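Local coordinates for nucleoprotein (Rift valley fever virus, PDB 3OV9) that encapsidates the viral genomic RNA as ring-forming oligomers, shielding it from nucleases and providing the template for transcription and replication, at residues 31-45 / 99-111. Residues are numbered along the deposited sequence; the frame is centred on the assembly and turned at random.
Sequences QGFDARRVIELLKQY and RDELTLSRVAAAL. With NO2 (nitrite ion), chain D.
Helices 35-45 and 104-110 meet in the all-helical nucleoprotein, where Val38 packs on Ala110 and Phe33 on Ala109. Their axes pass 9.2 Å apart at a signed angle of -109°, close to a right angle. Small residues permit this approach: Ala110 CB lies 3.6 Å from Val38 CG1 and also faces Ala35 CB, while Val38 CG2 rests on Arg106 CB. Leu102, in the loop before helix 104-110, enters the apolar interface between Val38, Leu41 and Leu42; its forked end serves two sides, CD1 taking Leu42 CD2 and the ring edge of Tyr45, CD2 turning to Val38 CG1. Leu42 divides its branches likewise, CD2 to Val107 CG2 and CD1 tip to tip with Leu111 CD1.

Ahead of helix 35-45, Phe33 sets CG between its backbone N and carbonyl carbon (chi1 78°), a rotation that lays the ring against helix 104-110; the methyl of Ala109 sits over one face, toward the CZ rim, a CH-pi contact with CB 3.8 Å from the centroid. A nitrite ion, probably from the crystallisation liquor, accepts from Gly32 N through O2 at 2.8 Å. A water donates to Gly32 O and accepts from Arg106 NE; the Arg106 guanidinium also bonds Glu101 O, Pro97 O and Asn96 OD1.

Polar residues flank the apolar contact. Asp34, its carboxylate short enough to fold back on the first turn, N-caps its helix, OD1 accepting from Arg37 N. In one of two modelled Arg99 conformers, NE forms a salt bridge with Asp34 OD2 (3.3 Å) and NH2 bonds Met75 O of a second subunit. Arg37, long and many-handed, reaches two acids: NE (3.1 Å) and NH2 (3.2 Å) grip Asp100 OD1 side-on, the planes 88° apart, while NH1 pairs with Glu40. Such steep helix crossing characterises an orthogonal bundle, here beside Phe33, Ser105 and Arg106, which probably bind RNA as in related nucleoproteins.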
loop_
_atom_site.group_PDB
_atom_site.type_symbol
_atom_site.label_atom_id
_atom_site.label_comp_id
_atom_site.label_asym_id
_atom_site.label_seq_id
_atom_site.Cartn_x
_atom_site.Cartn_y
_atom_site.Cartn_z
ATOM N N GLN A 31 16.003 0.143 -31.070
ATOM C CA GLN A 31 15.123 0.509 -32.185
ATOM C C GLN A 31 13.679 0.519 -31.700
ATOM O O GLN A 31 13.181 -0.495 -31.205
ATOM C CB GLN A 31 15.276 -0.455 -33.371
ATOM C CG GLN A 31 14.417 -0.070 -34.586
ATOM C CD GLN A 31 14.513 -1.047 -35.743
ATOM O OE1 GLN A 31 13.907 -2.122 -35.723
ATOM N NE2 GLN A 31 15.259 -0.666 -36.773
ATOM N N GLY A 32 13.018 1.666 -31.846
ATOM C CA GLY A 32 11.617 1.825 -31.446
ATOM C C GLY A 32 10.630 1.235 -32.441
ATOM O O GLY A 32 9.595 0.686 -32.051
ATOM N N PHE A 33 10.950 1.352 -33.728
ATOM C CA PHE A 33 10.116 0.814 -34.803
ATOM C C PHE A 33 10.953 0.628 -36.068
ATOM O O PHE A 33 12.028 1.217 -36.207
ATOM C CB PHE A 33 8.917 1.737 -35.088
ATOM C CG PHE A 33 9.270 2.954 -35.898
ATOM C CD1 PHE A 33 8.870 3.060 -37.226
ATOM C CD2 PHE A 33 10.023 3.984 -35.343
ATOM C CE1 PHE A 33 9.208 4.174 -37.983
ATOM C CE2 PHE A 33 10.372 5.103 -36.097
ATOM C CZ PHE A 33 9.962 5.196 -37.418
ATOM N N ASP A 34 10.439 -0.176 -36.991
ATOM C CA ASP A 34 11.124 -0.491 -38.236
ATOM C C ASP A 34 10.346 0.119 -39.396
ATOM O O ASP A 34 9.375 -0.470 -39.868
ATOM C CB ASP A 34 11.213 -2.014 -38.384
ATOM C CG ASP A 34 12.063 -2.457 -39.565
ATOM O OD1 ASP A 34 12.145 -1.740 -40.586
ATOM O OD2 ASP A 34 12.646 -3.557 -39.471
ATOM N N ALA A 35 10.786 1.294 -39.846
ATOM C CA ALA A 35 10.075 2.070 -40.874
ATOM C C ALA A 35 9.884 1.334 -42.202
ATOM O O ALA A 35 8.800 1.385 -42.791
ATOM C CB ALA A 35 10.762 3.403 -41.101
ATOM N N ARG A 36 10.931 0.658 -42.674
ATOM C CA ARG A 36 10.853 -0.095 -43.929
ATOM C C ARG A 36 9.812 -1.211 -43.861
ATOM O O ARG A 36 9.067 -1.427 -44.821
ATOM C CB ARG A 36 12.223 -0.661 -44.322
ATOM C CG ARG A 36 13.207 0.388 -44.805
ATOM C CD ARG A 36 14.602 -0.201 -45.002
ATOM N NE ARG A 36 15.571 0.828 -45.374
ATOM C CZ ARG A 36 16.250 1.582 -44.511
ATOM N NH1 ARG A 36 16.081 1.432 -43.201
ATOM N NH2 ARG A 36 17.102 2.494 -44.963
ATOM N N ARG A 37 9.755 -1.907 -42.726
ATOM C CA ARG A 37 8.763 -2.959 -42.520
ATOM C C ARG A 37 7.349 -2.379 -42.428
ATOM O O ARG A 37 6.403 -2.972 -42.950
ATOM C CB ARG A 37 9.099 -3.805 -41.286
ATOM C CG ARG A 37 8.231 -5.060 -41.101
ATOM C CD ARG A 37 8.238 -5.992 -42.313
ATOM N NE ARG A 37 7.466 -7.207 -42.052
ATOM C CZ ARG A 37 6.908 -7.972 -42.987
ATOM N NH1 ARG A 37 7.014 -7.658 -44.272
ATOM N NH2 ARG A 37 6.231 -9.055 -42.631
ATOM N N VAL A 38 7.218 -1.222 -41.779
ATOM C CA VAL A 38 5.924 -0.536 -41.664
ATOM C C VAL A 38 5.342 -0.231 -43.049
ATOM O O VAL A 38 4.185 -0.557 -43.327
ATOM C CB VAL A 38 6.018 0.759 -40.805
ATOM C CG1 VAL A 38 4.757 1.615 -40.960
ATOM C CG2 VAL A 38 6.226 0.416 -39.339
ATOM N N ILE A 39 6.155 0.372 -43.913
ATOM C CA ILE A 39 5.722 0.726 -45.268
ATOM C C ILE A 39 5.453 -0.529 -46.113
ATOM O O ILE A 39 4.495 -0.565 -46.889
ATOM C CB ILE A 39 6.725 1.685 -45.955
ATOM C CG1 ILE A 39 6.813 2.998 -45.169
ATOM C CG2 ILE A 39 6.322 1.974 -47.408
ATOM C CD1 ILE A 39 7.982 3.862 -45.533
ATOM N N GLU A 40 6.283 -1.557 -45.943
ATOM C CA GLU A 40 6.070 -2.830 -46.636
ATOM C C GLU A 40 4.704 -3.419 -46.294
ATOM O O GLU A 40 3.970 -3.847 -47.188
ATOM C CB GLU A 40 7.179 -3.836 -46.309
ATOM C CG GLU A 40 7.096 -5.135 -47.122
ATOM C CD GLU A 40 8.272 -6.064 -46.885
ATOM O OE1 GLU A 40 8.759 -6.145 -45.736
ATOM O OE2 GLU A 40 8.702 -6.728 -47.852
ATOM N N LEU A 41 4.374 -3.425 -45.004
ATOM C CA LEU A 41 3.093 -3.947 -44.521
ATOM C C LEU A 41 1.904 -3.116 -45.002
ATOM O O LEU A 41 0.862 -3.677 -45.348
ATOM C CB LEU A 41 3.085 -4.073 -42.995
ATOM C CG LEU A 41 4.005 -5.131 -42.366
ATOM C CD1 LEU A 41 4.088 -4.923 -40.867
ATOM C CD2 LEU A 41 3.554 -6.552 -42.689
ATOM N N LEU A 42 2.071 -1.791 -45.036
ATOM C CA LEU A 42 1.034 -0.889 -45.555
ATOM C C LEU A 42 0.694 -1.187 -47.014
ATOM O O LEU A 42 -0.480 -1.319 -47.363
ATOM C CB LEU A 42 1.442 0.583 -45.406
ATOM C CG LEU A 42 1.428 1.194 -44.002
ATOM C CD1 LEU A 42 2.093 2.560 -44.016
ATOM C CD2 LEU A 42 0.008 1.287 -43.442
ATOM N N LYS A 43 1.729 -1.296 -47.846
ATOM C CA LYS A 43 1.588 -1.617 -49.270
ATOM C C LYS A 43 0.963 -2.996 -49.482
ATOM O O LYS A 43 0.090 -3.164 -50.342
ATOM C CB LYS A 43 2.952 -1.549 -49.967
ATOM C CG LYS A 43 3.498 -0.135 -50.179
ATOM C CD LYS A 43 3.318 0.348 -51.616
ATOM C CE LYS A 43 4.413 -0.174 -52.533
ATOM N NZ LYS A 43 4.288 0.325 -53.935
ATOM N N GLN A 44 1.413 -3.970 -48.688
ATOM C CA GLN A 44 0.923 -5.348 -48.751
ATOM C C GLN A 44 -0.568 -5.447 -48.431
ATOM O O GLN A 44 -1.333 -6.018 -49.208
ATOM C CB GLN A 44 1.727 -6.247 -47.803
ATOM C CG GLN A 44 1.241 -7.693 -47.732
ATOM C CD GLN A 44 1.847 -8.451 -46.573
ATOM O OE1 GLN A 44 3.047 -8.732 -46.555
ATOM N NE2 GLN A 44 1.020 -8.790 -45.595
ATOM N N TYR A 45 -0.962 -4.893 -47.286
ATOM C CA TYR A 45 -2.345 -4.959 -46.818
ATOM C C TYR A 45 -3.274 -4.019 -47.580
ATOM O O TYR A 45 -4.443 -4.340 -47.799
ATOM C CB TYR A 45 -2.428 -4.647 -45.318
ATOM C CG TYR A 45 -1.888 -5.727 -44.404
ATOM C CD1 TYR A 45 -2.332 -7.047 -44.506
ATOM C CD2 TYR A 45 -0.956 -5.422 -43.413
ATOM C CE1 TYR A 45 -1.841 -8.036 -43.662
ATOM C CE2 TYR A 45 -0.459 -6.404 -42.562
ATOM C CZ TYR A 45 -0.903 -7.707 -42.696
ATOM O OH TYR A 45 -0.419 -8.679 -41.857
ATOM N N ARG A 99 7.832 -6.473 -34.886
ATOM C CA ARG A 99 8.158 -5.772 -36.129
ATOM C C ARG A 99 7.150 -6.050 -37.247
ATOM O O ARG A 99 6.985 -5.256 -38.172
ATOM C CB ARG A 99 9.554 -6.219 -36.566
ATOM C CG ARG A 99 10.143 -5.530 -37.782
ATOM C CD ARG A 99 11.516 -6.110 -38.116
ATOM N NE ARG A 99 12.494 -5.854 -37.057
ATOM C CZ ARG A 99 12.907 -6.758 -36.172
ATOM N NH1 ARG A 99 12.441 -8.001 -36.212
ATOM N NH2 ARG A 99 13.792 -6.420 -35.247
ATOM N N ASP A 100 6.498 -7.209 -37.162
ATOM C CA ASP A 100 5.567 -7.661 -38.193
ATOM C C ASP A 100 4.133 -7.184 -37.958
ATOM O O ASP A 100 3.208 -7.630 -38.641
ATOM C CB ASP A 100 5.617 -9.188 -38.314
ATOM C CG ASP A 100 6.989 -9.699 -38.728
ATOM O OD1 ASP A 100 7.560 -9.170 -39.709
ATOM O OD2 ASP A 100 7.495 -10.636 -38.075
ATOM N N GLU A 101 3.958 -6.280 -36.995
ATOM C CA GLU A 101 2.641 -5.725 -36.677
ATOM C C GLU A 101 2.610 -4.210 -36.852
ATOM O O GLU A 101 3.547 -3.507 -36.460
ATOM C CB GLU A 101 2.229 -6.081 -35.246
ATOM C CG GLU A 101 2.141 -7.582 -34.943
ATOM C CD GLU A 101 0.839 -8.226 -35.399
ATOM O OE1 GLU A 101 -0.025 -7.531 -35.979
ATOM O OE2 GLU A 101 0.682 -9.443 -35.171
ATOM N N LEU A 102 1.519 -3.720 -37.435
ATOM C CA LEU A 102 1.284 -2.287 -37.583
ATOM C C LEU A 102 0.546 -1.718 -36.380
ATOM O O LEU A 102 -0.285 -2.397 -35.766
ATOM C CB LEU A 102 0.470 -2.000 -38.850
ATOM C CG LEU A 102 1.131 -2.161 -40.220
ATOM C CD1 LEU A 102 0.086 -2.058 -41.323
ATOM C CD2 LEU A 102 2.229 -1.128 -40.425
ATOM N N THR A 103 0.877 -0.473 -36.045
ATOM C CA THR A 103 0.110 0.343 -35.102
ATOM C C THR A 103 -0.061 1.717 -35.738
ATOM O O THR A 103 0.667 2.069 -36.670
ATOM C CB THR A 103 0.821 0.527 -33.739
ATOM O OG1 THR A 103 1.999 1.331 -33.904
ATOM C CG2 THR A 103 1.192 -0.809 -33.116
ATOM N N LEU A 104 -1.016 2.492 -35.228
ATOM C CA LEU A 104 -1.250 3.850 -35.720
ATOM C C LEU A 104 -0.025 4.759 -35.553
ATOM O O LEU A 104 0.327 5.498 -36.473
ATOM C CB LEU A 104 -2.485 4.468 -35.046
ATOM C CG LEU A 104 -3.830 3.768 -35.275
ATOM C CD1 LEU A 104 -4.893 4.362 -34.365
ATOM C CD2 LEU A 104 -4.272 3.850 -36.728
ATOM N N SER A 105 0.629 4.682 -34.394
ATOM C CA SER A 105 1.815 5.496 -34.109
ATOM C C SER A 105 2.965 5.177 -35.065
ATOM O O SER A 105 3.713 6.069 -35.463
ATOM C CB SER A 105 2.277 5.315 -32.660
ATOM O OG SER A 105 1.354 5.884 -31.748
ATOM N N ARG A 106 3.099 3.902 -35.424
ATOM C CA ARG A 106 4.151 3.465 -36.348
ATOM C C ARG A 106 3.936 3.997 -37.765
ATOM O O ARG A 106 4.897 4.330 -38.459
ATOM C CB ARG A 106 4.274 1.941 -36.346
ATOM C CG ARG A 106 4.962 1.413 -35.098
ATOM C CD ARG A 106 4.980 -0.102 -35.040
ATOM N NE ARG A 106 5.585 -0.568 -33.791
ATOM C CZ ARG A 106 5.802 -1.843 -33.485
ATOM N NH1 ARG A 106 5.464 -2.811 -34.331
ATOM N NH2 ARG A 106 6.360 -2.151 -32.323
ATOM N N VAL A 107 2.677 4.079 -38.190
ATOM C CA VAL A 107 2.352 4.677 -39.486
ATOM C C VAL A 107 2.787 6.150 -39.519
ATOM O O VAL A 107 3.457 6.584 -40.461
ATOM C CB VAL A 107 0.849 4.519 -39.841
ATOM C CG1 VAL A 107 0.518 5.252 -41.145
ATOM C CG2 VAL A 107 0.487 3.037 -39.963
ATOM N N ALA A 108 2.426 6.899 -38.479
ATOM C CA ALA A 108 2.817 8.304 -38.356
ATOM C C ALA A 108 4.337 8.483 -38.342
ATOM O O ALA A 108 4.864 9.414 -38.955
ATOM C CB ALA A 108 2.194 8.927 -37.105
ATOM N N ALA A 109 5.031 7.579 -37.654
ATOM C CA ALA A 109 6.483 7.663 -37.512
ATOM C C ALA A 109 7.219 7.320 -38.805
ATOM O O ALA A 109 8.195 7.990 -39.171
ATOM C CB ALA A 109 6.954 6.769 -36.380
ATOM N N ALA A 110 6.752 6.283 -39.492
ATOM C CA ALA A 110 7.381 5.847 -40.734
ATOM C C ALA A 110 7.166 6.860 -41.847
ATOM O O ALA A 110 7.965 6.926 -42.775
ATOM C CB ALA A 110 6.861 4.491 -41.149
ATOM N N LEU A 111 6.085 7.638 -41.742
ATOM C CA LEU A 111 5.728 8.647 -42.742
ATOM C C LEU A 111 5.781 10.081 -42.173
ATOM O O LEU A 111 4.938 10.934 -42.490
ATOM C CB LEU A 111 4.361 8.309 -43.360
ATOM C CG LEU A 111 4.250 6.936 -44.046
ATOM C CD1 LEU A 111 2.798 6.506 -44.220
ATOM C CD2 LEU A 111 4.983 6.912 -45.385
HETATM N N NO2 D . 13.539 4.644 -34.812
HETATM O O1 NO2 D . 14.254 3.979 -35.881
HETATM O O2 NO2 D . 13.295 3.690 -33.750
HETATM O O HOH W 1 6.913 0.998 -31.757
HETATM O O HOH W 2 0.736 -7.716 -39.641
#